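Local coordinates for transcription regulator AmtR (Mycobacterium smegmatis, PDB 5E57), which probably binds DNA as a TetR-family transcription factor, with a helix-turn-helix motif, and takes part in nitrogen regulation, at residues 55-60 against 115-120. Sequence-based numbering, arbitrary orientation.
Sequences ILDALL and DRFAPF
Leu60 and Phe120 bring the two backbones nearest, their CA atoms 7.2 Å apart, where residues 55-60 of helix 52-61 face the 3-10 turn at 115-116 and the start of helix 118-142. Two phenylalanines reach across. Phe120, with CG anti to its own backbone nitrogen (chi1 168°), lays one ring face against Leu60, whose CB sits 3.7 Å from the ring centroid in a CH-pi contact, displaced toward the rim. The flat pi face suits this place because a methylene can approach it closely, while Leu60 CD1 packs near CG and CD2 of the same ring. Leu60 meets both rings, its CD1 also lying 4.2 Å from Phe117 CD1. Phe117, the N-cap residue of helix 118-142, brings CZ to 3.6 Å from Leu56 CD2, the side chains crossing at about a right angle. Leu56 also packs on Leu106 and Leu112, which places Phe117 beside other apolar side chains. Beside Phe117 stands Asp57: its OD1 lies at the ring edge near its plane, 3.6 Å from CD1, where it meets the weakly positive C-H rim. The other oxygen, OD2, receives a weak but nearly straight hydrogen bond from Arg116 NH1 (3.2 Å, 171°), near the guanidinium plane. Arg116 bends at chi2 (58°) and lays its CG over one face of Phe117; its stronger partner is Asp54, held by NH2 in a salt bridge. One long, flexible cation thus serves two acids of the same helix, and would be expected to ease the repulsion between them. The chemistry is therefore divided, buried leucine-phenylalanine packing beside a partly exposed ionic link, consistent with the TetR-family junction where the helix after the helix-turn-helix connects DNA-binding and ligand-binding domains.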
loop_
_atom_site.group_PDB
_atom_site.type_symbol
_atom_site.label_atom_id
_atom_site.label_comp_id
_atom_site.label_asym_id
_atom_site.label_seq_id
_atom_site.Cartn_x
_atom_site.Cartn_y
_atom_site.Cartn_z
ATOM N N ILE A 55 4.037 -2.442 23.308
ATOM C CA ILE A 55 4.648 -3.500 22.438
ATOM C C ILE A 55 4.561 -3.058 20.960
ATOM O O ILE A 55 5.535 -3.106 20.204
ATOM C CB ILE A 55 3.923 -4.864 22.621
ATOM C CG1 ILE A 55 4.095 -5.356 24.086
ATOM C CG2 ILE A 55 4.438 -5.878 21.636
ATOM C CD1 ILE A 55 3.220 -6.544 24.461
ATOM N N LEU A 56 3.375 -2.601 20.588
ATOM C CA LEU A 56 3.101 -2.093 19.254
ATOM C C LEU A 56 3.969 -0.905 18.930
ATOM O O LEU A 56 4.475 -0.798 17.808
ATOM C CB LEU A 56 1.601 -1.714 19.110
ATOM C CG LEU A 56 1.093 -1.177 17.755
ATOM C CD1 LEU A 56 1.285 -2.220 16.662
ATOM C CD2 LEU A 56 -0.373 -0.786 17.797
ATOM N N ASP A 57 4.185 -0.029 19.914
ATOM C CA ASP A 57 5.094 1.099 19.692
ATOM C C ASP A 57 6.486 0.648 19.333
ATOM O O ASP A 57 7.055 1.143 18.359
ATOM C CB ASP A 57 5.153 2.031 20.887
ATOM C CG ASP A 57 5.012 3.515 20.465
ATOM O OD1 ASP A 57 4.712 3.808 19.258
ATOM O OD2 ASP A 57 5.212 4.368 21.364
ATOM N N ALA A 58 7.039 -0.314 20.077
ATOM C CA ALA A 58 8.371 -0.759 19.755
ATOM C C ALA A 58 8.409 -1.449 18.355
ATOM O O ALA A 58 9.300 -1.226 17.583
ATOM C CB ALA A 58 8.871 -1.651 20.840
ATOM N N LEU A 59 7.426 -2.267 18.027
ATOM C CA LEU A 59 7.377 -2.877 16.707
ATOM C C LEU A 59 7.331 -1.870 15.585
ATOM O O LEU A 59 8.103 -1.988 14.650
ATOM C CB LEU A 59 6.195 -3.843 16.582
ATOM C CG LEU A 59 6.249 -5.058 17.486
ATOM C CD1 LEU A 59 4.919 -5.756 17.533
ATOM C CD2 LEU A 59 7.361 -6.007 17.036
ATOM N N LEU A 60 6.462 -0.866 15.702
ATOM C CA LEU A 60 6.346 0.160 14.667
ATOM C C LEU A 60 7.607 0.987 14.495
ATOM O O LEU A 60 8.055 1.267 13.370
ATOM C CB LEU A 60 5.168 1.114 14.936
ATOM C CG LEU A 60 3.744 0.581 14.941
ATOM C CD1 LEU A 60 2.722 1.599 15.457
ATOM C CD2 LEU A 60 3.321 0.079 13.567
ATOM N N ASP A 115 -4.042 9.740 20.074
ATOM C CA ASP A 115 -2.932 10.477 20.679
ATOM C C ASP A 115 -1.853 9.554 21.182
ATOM O O ASP A 115 -0.671 9.908 21.171
ATOM C CB ASP A 115 -3.413 11.363 21.833
ATOM C CG ASP A 115 -4.357 12.494 21.360
ATOM O OD1 ASP A 115 -4.474 12.731 20.142
ATOM O OD2 ASP A 115 -4.977 13.159 22.222
ATOM N N ARG A 116 -2.225 8.349 21.602
ATOM C CA ARG A 116 -1.223 7.391 22.100
ATOM C C ARG A 116 -0.116 7.174 21.089
ATOM O O ARG A 116 1.024 6.961 21.471
ATOM C CB ARG A 116 -1.901 6.028 22.386
ATOM C CG ARG A 116 -0.925 4.902 22.707
ATOM C CD ARG A 116 -0.152 5.356 23.883
ATOM N NE ARG A 116 0.830 4.396 24.299
ATOM C CZ ARG A 116 1.972 4.186 23.682
ATOM N NH1 ARG A 116 2.253 4.803 22.528
ATOM N NH2 ARG A 116 2.812 3.317 24.188
ATOM N N PHE A 117 -0.467 7.141 19.811
ATOM C CA PHE A 117 0.533 6.879 18.696
ATOM C C PHE A 117 0.883 8.066 17.806
ATOM O O PHE A 117 1.422 7.900 16.691
ATOM C CB PHE A 117 0.005 5.737 17.830
ATOM C CG PHE A 117 -0.027 4.431 18.559
ATOM C CD1 PHE A 117 1.146 3.714 18.746
ATOM C CD2 PHE A 117 -1.183 3.961 19.093
ATOM C CE1 PHE A 117 1.128 2.512 19.420
ATOM C CE2 PHE A 117 -1.212 2.749 19.785
ATOM C CZ PHE A 117 -0.043 2.042 19.945
ATOM N N ALA A 118 0.658 9.270 18.321
ATOM C CA ALA A 118 1.101 10.507 17.633
ATOM C C ALA A 118 2.574 10.509 17.359
ATOM O O ALA A 118 3.033 10.954 16.297
ATOM C CB ALA A 118 0.743 11.742 18.428
ATOM N N PRO A 119 3.359 10.053 18.325
ATOM C CA PRO A 119 4.788 10.198 18.049
ATOM C C PRO A 119 5.246 9.320 16.859
ATOM O O PRO A 119 6.020 9.749 15.993
ATOM C CB PRO A 119 5.446 9.770 19.378
ATOM C CG PRO A 119 4.364 10.023 20.412
ATOM C CD PRO A 119 3.094 9.644 19.714
ATOM N N PHE A 120 4.832 8.065 16.852
ATOM C CA PHE A 120 5.131 7.208 15.707
ATOM C C PHE A 120 4.595 7.864 14.400
ATOM O O PHE A 120 5.327 7.973 13.416
ATOM C CB PHE A 120 4.539 5.797 15.877
ATOM C CG PHE A 120 4.592 5.025 14.602
ATOM C CD1 PHE A 120 5.816 4.569 14.152
ATOM C CD2 PHE A 120 3.465 4.933 13.787
ATOM C CE1 PHE A 120 5.914 3.965 12.931
ATOM C CE2 PHE A 120 3.546 4.331 12.560
ATOM C CZ PHE A 120 4.783 3.846 12.135
#